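Local coordinates for mitogen-activated protein kinase kinase kinase 15 (Homo sapiens, PDB 6V0M) that acts as a MAP kinase kinase kinase phosphorylating downstream kinases, its sterile alpha-motif domain probably mediating complex formation among apoptosis signal-regulating kinases, at residues K19-E22 with K23-E27; E41-Y45 with L46-G50. All blocks are in the same frame, centred on the assembly; numbering follows the deposited sequence.

Contact 1: residues K19-E22 with K23-E27; sequences KTIE and KIVEE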
ATOM      1  N   LYS A  19      12.153   6.302   2.554  1.00 39.45           N
ATOM      2  CA  LYS A  19      11.454   7.291   3.367  1.00 40.02           C
ATOM      3  C   LYS A  19       9.965   7.089   3.347  1.00 35.65           C
ATOM      4  O   LYS A  19       9.286   7.236   4.359  1.00 34.48           O
ATOM      5  CB  LYS A  19      11.797   8.752   2.961  1.00 48.82           C
ATOM      6  CG  LYS A  19      13.264   9.117   3.032  1.00 54.54           C
ATOM      7  CD  LYS A  19      13.604  10.187   4.084  1.00 61.73           C
ATOM      8  CE  LYS A  19      13.640   9.628   5.499  1.00 62.34           C
ATOM      9  NZ  LYS A  19      13.276  10.651   6.520  1.00 65.70           N
ATOM     10  N   THR A  20       9.412   6.713   2.187  1.00 33.05           N
ATOM     11  CA  THR A  20       8.026   6.427   2.084  1.00 30.87           C
ATOM     12  C   THR A  20       7.620   5.196   2.874  1.00 29.28           C
ATOM     13  O   THR A  20       6.545   5.191   3.522  1.00 24.23           O
ATOM     14  CB  THR A  20       7.548   6.288   0.635  1.00 36.64           C
ATOM     15  OG1 THR A  20       7.803   7.542   0.004  1.00 37.07           O
ATOM     16  CG2 THR A  20       6.039   5.965   0.607  1.00 38.06           C
ATOM     17  N   ILE A  21       8.472   4.168   2.804  1.00 27.16           N
ATOM     18  CA  ILE A  21       8.269   2.941   3.524  1.00 26.16           C
ATOM     19  C   ILE A  21       8.227   3.284   5.047  1.00 22.82           C
ATOM     20  O   ILE A  21       7.356   2.777   5.786  1.00 22.41           O
ATOM     21  CB  ILE A  21       9.326   1.891   3.161  1.00 28.75           C
ATOM     22  CG1 ILE A  21       9.055   1.335   1.736  1.00 28.78           C
ATOM     23  CG2 ILE A  21       9.429   0.759   4.196  1.00 29.98           C
ATOM     24  CD1 ILE A  21      10.184   0.492   1.236  1.00 30.14           C
ATOM     25  N   GLU A  22       9.131   4.136   5.488  1.00 26.05           N
ATOM     26  CA  GLU A  22       9.153   4.539   6.914  1.00 27.90           C
ATOM     27  C   GLU A  22       7.879   5.207   7.367  1.00 27.83           C
ATOM     28  O   GLU A  22       7.332   4.879   8.426  1.00 24.86           O
ATOM     29  CB  GLU A  22      10.348   5.439   7.220  1.00 32.38           C
ATOM     30  CG  GLU A  22      11.650   4.687   7.236  1.00 33.52           C
ATOM     31  CD  GLU A  22      12.874   5.583   7.365  1.00 38.24           C
ATOM     32  OE1 GLU A  22      12.687   6.791   7.644  1.00 35.47           O
ATOM     33  OE2 GLU A  22      14.015   5.060   7.220  1.00 40.19           O
ATOM     34  N   LYS A  23       7.366   6.116   6.525  1.00 30.97           N
ATOM     35  CA  LYS A  23       6.130   6.794   6.785  1.00 35.03           C
ATOM     36  C   LYS A  23       4.948   5.838   6.943  1.00 29.10           C
ATOM     37  O   LYS A  23       4.153   5.948   7.933  1.00 26.81           O
ATOM     38  CB  LYS A  23       5.846   7.822   5.669  1.00 36.09           C
ATOM     39  CG  LYS A  23       6.586   9.106   5.881  1.00 48.43           C
ATOM     40  CD  LYS A  23       6.540  10.007   4.641  1.00 59.22           C
ATOM     41  CE  LYS A  23       5.166  10.573   4.341  1.00 56.78           C
ATOM     42  NZ  LYS A  23       5.151  11.089   2.928  1.00 58.95           N
ATOM     43  N   ILE A  24       4.816   4.882   6.005  1.00 27.09           N
ATOM     44  CA  ILE A  24       3.747   3.922   6.100  1.00 24.86           C
ATOM     45  C   ILE A  24       3.825   3.005   7.325  1.00 29.82           C
ATOM     46  O   ILE A  24       2.832   2.756   8.051  1.00 25.28           O
ATOM     47  CB  ILE A  24       3.674   3.120   4.781  1.00 27.16           C
ATOM     48  CG1 ILE A  24       3.267   4.130   3.701  1.00 31.55           C
ATOM     49  CG2 ILE A  24       2.636   2.049   4.906  1.00 25.52           C
ATOM     50  CD1 ILE A  24       3.295   3.564   2.279  1.00 30.26           C
ATOM     51  N   VAL A  25       5.045   2.534   7.588  1.00 25.80           N
ATOM     52  CA  VAL A  25       5.290   1.688   8.765  1.00 25.27           C
ATOM     53  C   VAL A  25       5.012   2.454  10.053  1.00 24.18           C
ATOM     54  O   VAL A  25       4.413   1.924  10.993  1.00 29.29           O
ATOM     55  CB  VAL A  25       6.730   1.149   8.687  1.00 28.76           C
ATOM     56  CG1 VAL A  25       7.211   0.636  10.068  1.00 31.84           C
ATOM     57  CG2 VAL A  25       6.814   0.104   7.546  1.00 31.69           C
ATOM     58  N   GLU A  26       5.445   3.707  10.118  1.00 27.01           N
ATOM     59  CA  GLU A  26       5.218   4.523  11.358  1.00 29.75           C
ATOM     60  C   GLU A  26       3.759   4.710  11.688  1.00 28.75           C
ATOM     61  O   GLU A  26       3.424   4.855  12.825  1.00 25.30           O
ATOM     62  CB  GLU A  26       5.886   5.865  11.219  1.00 32.66           C
ATOM     63  CG  GLU A  26       7.393   5.740  11.315  1.00 40.15           C
ATOM     64  CD  GLU A  26       8.100   7.043  11.007  1.00 39.78           C
ATOM     65  OE1 GLU A  26       7.416   8.012  10.619  1.00 39.78           O
ATOM     66  OE2 GLU A  26       9.347   7.079  11.120  1.00 43.99           O
ATOM     67  N   GLU A  27       2.875   4.656  10.674  1.00 25.98           N
ATOM     68  CA  GLU A  27       1.435   4.695  10.899  1.00 28.67           C
ATOM     69  C   GLU A  27       0.824   3.377  11.297  1.00 27.03           C
ATOM     70  O   GLU A  27      -0.343   3.317  11.683  1.00 27.69           O
ATOM     71  CB  GLU A  27       0.712   5.242   9.658  1.00 29.79           C
ATOM     72  CG  GLU A  27       0.988   6.670   9.278  1.00 30.60           C
ATOM     73  CD  GLU A  27       0.705   7.662  10.401  1.00 42.17           C
ATOM     74  OE1 GLU A  27      -0.285   7.538  11.154  1.00 37.30           O
ATOM     75  OE2 GLU A  27       1.552   8.562  10.583  1.00 44.05           O
TER
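Thr-20 and Ile-24 lie side by side one turn apart on helix 18-26, the second of five helices in this sterile alpha-motif (SAM) domain. Four i-to-i+4 bonds satisfy the carbonyl oxygens of Lys-19 to Glu-22. The amide N of Lys-23 reaches Lys-19 O at 3.1 Å, and Ile-24 N reaches Thr-20 O at 3.0 Å. In the next pair, Val-25 N meets Ile-21 O at 2.9 Å with an N-H...O angle of 167°, and Glu-26 N reaches Glu-22 O at 2.8 Å.

The side-chain polar groups of Thr-20 and Lys-23 find partners elsewhere. With chi1 at -61°, Thr-20 sets OG1 beside its backbone N, where it hydrogen-bonds to Asp-17 OD1, and leaves CG2 to pack 4.0 Å from Ile-24 CD1. Lys-23 passes CG and CD beside Lys-19 O, CG at 3.6 Å, before bending at chi3, and its end leads away to Leu-46 O. On the face toward helix 4-13, Ile-21 CG2 approaches Val-25 CG2 to 4.3 Å. Glu-22 and Glu-26 project from the exposed side as extended chains, their carboxylates, of like charge, not in contact. Nearer the backbone the two residues do meet, Glu-26 CG lying 3.0 Å from Glu-22 O.

Contact 2: residues E41-Y45 with L46-G50; sequences EDLRY and LRLRG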
ATOM      1  N   GLU A  41      -7.677   8.523  -0.568  1.00 33.21           N
ATOM      2  CA  GLU A  41      -7.521   9.697   0.292  1.00 38.42           C
ATOM      3  C   GLU A  41      -6.485   9.503   1.407  1.00 34.05           C
ATOM      4  O   GLU A  41      -5.746  10.437   1.761  1.00 33.52           O
ATOM      5  CB  GLU A  41      -8.881  10.117   0.870  1.00 40.50           C
ATOM      6  CG  GLU A  41      -8.893  11.446   1.610  1.00 44.16           C
ATOM      7  CD  GLU A  41      -8.374  11.428   3.069  1.00 44.48           C
ATOM      8  OE1 GLU A  41      -8.306  10.380   3.724  1.00 39.11           O
ATOM      9  OE2 GLU A  41      -7.908  12.474   3.517  1.00 44.05           O
ATOM     10  N   ASP A  42      -6.386   8.276   1.923  1.00 30.00           N
ATOM     11  CA  ASP A  42      -5.352   7.909   2.942  1.00 28.77           C
ATOM     12  C   ASP A  42      -3.991   8.089   2.335  1.00 31.09           C
ATOM     13  O   ASP A  42      -3.130   8.643   2.992  1.00 36.14           O
ATOM     14  CB  ASP A  42      -5.477   6.451   3.406  1.00 27.31           C
ATOM     15  CG  ASP A  42      -6.753   6.200   4.191  1.00 29.54           C
ATOM     16  OD1 ASP A  42      -6.991   6.979   5.140  1.00 30.84           O
ATOM     17  OD2 ASP A  42      -7.544   5.238   3.846  1.00 28.88           O
ATOM     18  N   LEU A  43      -3.817   7.626   1.083  1.00 29.32           N
ATOM     19  CA  LEU A  43      -2.524   7.768   0.394  1.00 28.90           C
ATOM     20  C   LEU A  43      -2.158   9.256   0.165  1.00 27.89           C
ATOM     21  O   LEU A  43      -1.022   9.643   0.380  1.00 30.09           O
ATOM     22  CB  LEU A  43      -2.519   7.020  -0.922  1.00 33.12           C
ATOM     23  CG  LEU A  43      -2.826   5.525  -0.860  1.00 35.05           C
ATOM     24  CD1 LEU A  43      -2.947   4.955  -2.263  1.00 42.05           C
ATOM     25  CD2 LEU A  43      -1.775   4.819  -0.044  1.00 32.06           C
ATOM     26  N   ARG A  44      -3.141  10.069  -0.237  1.00 29.06           N
ATOM     27  CA  ARG A  44      -2.935  11.502  -0.405  1.00 31.47           C
ATOM     28  C   ARG A  44      -2.557  12.176   0.916  1.00 33.61           C
ATOM     29  O   ARG A  44      -1.681  13.056   0.972  1.00 33.92           O
ATOM     30  CB  ARG A  44      -4.132  12.160  -1.052  1.00 35.41           C
ATOM     31  CG  ARG A  44      -4.406  11.587  -2.462  1.00 40.77           C
ATOM     32  CD  ARG A  44      -4.814  12.552  -3.545  1.00 47.26           C
ATOM     33  NE  ARG A  44      -4.064  12.308  -4.805  1.00 60.53           N
ATOM     34  CZ  ARG A  44      -4.502  11.623  -5.874  1.00 67.91           C
ATOM     35  NH1 ARG A  44      -5.721  11.095  -5.917  1.00 66.66           N
ATOM     36  NH2 ARG A  44      -3.708  11.481  -6.928  1.00 67.50           N
ATOM     37  N   TYR A  45      -3.208  11.754   2.003  1.00 32.60           N
ATOM     38  CA  TYR A  45      -2.910  12.349   3.322  1.00 32.16           C
ATOM     39  C   TYR A  45      -1.473  12.011   3.732  1.00 30.81           C
ATOM     40  O   TYR A  45      -0.797  12.817   4.383  1.00 32.64           O
ATOM     41  CB  TYR A  45      -3.937  11.868   4.369  1.00 32.14           C
ATOM     42  CG  TYR A  45      -3.797  12.475   5.709  1.00 33.03           C
ATOM     43  CD1 TYR A  45      -4.282  13.747   5.970  1.00 38.07           C
ATOM     44  CD2 TYR A  45      -3.166  11.787   6.719  1.00 39.22           C
ATOM     45  CE1 TYR A  45      -4.144  14.328   7.253  1.00 43.49           C
ATOM     46  CE2 TYR A  45      -3.025  12.326   7.985  1.00 37.77           C
ATOM     47  CZ  TYR A  45      -3.527  13.588   8.244  1.00 38.99           C
ATOM     48  OH  TYR A  45      -3.349  14.119   9.488  1.00 50.39           O
ATOM     49  N   LEU A  46      -0.990  10.824   3.342  1.00 29.94           N
ATOM     50  CA  LEU A  46       0.391  10.434   3.589  1.00 31.13           C
ATOM     51  C   LEU A  46       1.372  11.215   2.750  1.00 32.11           C
ATOM     52  O   LEU A  46       2.558  11.075   2.943  1.00 34.26           O
ATOM     53  CB  LEU A  46       0.581   8.945   3.295  1.00 31.75           C
ATOM     54  CG  LEU A  46      -0.059   7.980   4.270  1.00 37.81           C
ATOM     55  CD1 LEU A  46      -0.257   6.648   3.560  1.00 40.40           C
ATOM     56  CD2 LEU A  46       0.876   7.902   5.468  1.00 38.59           C
ATOM     57  N   ARG A  47       0.854  12.030   1.830  1.00 32.92           N
ATOM     58  CA  ARG A  47       1.657  12.787   0.864  1.00 38.14           C
ATOM     59  C   ARG A  47       2.571  11.921  -0.011  1.00 31.93           C
ATOM     60  O   ARG A  47       3.707  12.332  -0.344  1.00 33.29           O
ATOM     61  CB  ARG A  47       2.462  13.885   1.550  1.00 35.47           C
ATOM     62  CG  ARG A  47       1.541  14.838   2.290  1.00 43.19           C
ATOM     63  CD  ARG A  47       2.391  15.838   2.989  1.00 47.93           C
ATOM     64  NE  ARG A  47       1.601  16.877   3.630  1.00 59.93           N
ATOM     65  CZ  ARG A  47       1.403  16.988   4.943  1.00 65.10           C
ATOM     66  NH1 ARG A  47       1.899  16.089   5.790  1.00 71.16           N
ATOM     67  NH2 ARG A  47       0.694  18.007   5.420  1.00 69.77           N
ATOM     68  N   LEU A  48       2.021  10.804  -0.487  1.00 27.81           N
ATOM     69  CA  LEU A  48       2.691   9.990  -1.477  1.00 27.84           C
ATOM     70  C   LEU A  48       2.802  10.743  -2.769  1.00 26.60           C
ATOM     71  O   LEU A  48       1.879  11.452  -3.186  1.00 30.41           O
ATOM     72  CB  LEU A  48       2.043   8.631  -1.703  1.00 30.31           C
ATOM     73  CG  LEU A  48       1.752   7.572  -0.650  1.00 33.48           C
ATOM     74  CD1 LEU A  48       1.584   6.236  -1.367  1.00 40.60           C
ATOM     75  CD2 LEU A  48       2.824   7.527   0.379  1.00 34.35           C
ATOM     76  N   ARG A  49       3.977  10.641  -3.401  1.00 27.17           N
ATOM     77  CA  ARG A  49       4.196  11.167  -4.732  1.00 28.99           C
ATOM     78  C   ARG A  49       3.370  10.368  -5.762  1.00 27.56           C
ATOM     79  O   ARG A  49       3.050   9.174  -5.539  1.00 27.71           O
ATOM     80  CB  ARG A  49       5.678  11.066  -5.079  1.00 31.07           C
ATOM     81  CG  ARG A  49       6.625  11.876  -4.204  1.00 41.06           C
ATOM     82  CD  ARG A  49       8.051  11.687  -4.711  1.00 47.92           C
ATOM     83  NE  ARG A  49       9.075  12.117  -3.761  1.00 51.19           N
ATOM     84  CZ  ARG A  49       9.741  11.319  -2.914  1.00 54.17           C
ATOM     85  NH1 ARG A  49       9.495  10.011  -2.825  1.00 49.08           N
ATOM     86  NH2 ARG A  49      10.661  11.847  -2.111  1.00 51.16           N
ATOM     87  N   GLY A  50       2.991  11.056  -6.829  1.00 27.82           N
ATOM     88  CA  GLY A  50       2.029  10.560  -7.833  1.00 30.82           C
ATOM     89  C   GLY A  50       2.355   9.194  -8.411  1.00 29.49           C
ATOM     90  O   GLY A  50       1.468   8.348  -8.581  1.00 26.10           O
TER
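The amide N of Arg-47 donates to Arg-44 O at 2.9 Å, the inner of the two bonds of a Schellman motif that ends helix 40-45 of the SAM domain. It is bent: the N-H...O angle is 147°, and the N-H comes in well above the plane of the Arg-44 carbonyl. The outer bond, Leu-48 N to Leu-43 O, is almost straight at 172° but weak, its length being 3.4 Å. The reversal depends on Arg-47, whose positive phi of 57° takes the chain into the left-handed helical region. Just before it, Leu-46 N still bonds in the helical pattern to Asp-42 O, at 3.1 Å.

The same turn brings apolar groups together. Leu-43, buried against Leu-53, Leu-56 and Trp-57 of helix 50-70, crosses Leu-48 obliquely, the hydrophobic pairing expected across a Schellman motif. Leu-46 folds back over the last turn, with CG 3.4 Å from Asp-42 O. Asp-42 OD2 itself is bonded to Thr-39 N. Toward Leu-46 and Leu-48 it is CD2 of Leu-43 that makes the contact, lying 3.9 Å from Leu-48 CD1 and 4.3 Å from Leu-46 CD1.

Contacts 1 and 2 follow in series along the chain, their centres about 12 Å apart, yet they touch directly. The polar link is a probable hydrogen bond of 2.6 Å from Lys-23 NZ to Leu-46 O, a carbonyl at the Schellman turn. Packing adds to it: Thr-20 CG2 lies 3.6 Å from Leu-48 CD2, and Glu-27 CG 4.0 Å from Leu-46 CD2. Asp-17 OD1, already the partner of Thr-20, also has a long, weak ion pair with Arg-49 NH1. The kinase catalytic site is not part of this chain; together these touches join helix 18-26 to the turn between helix 40-45 and helix 50-70.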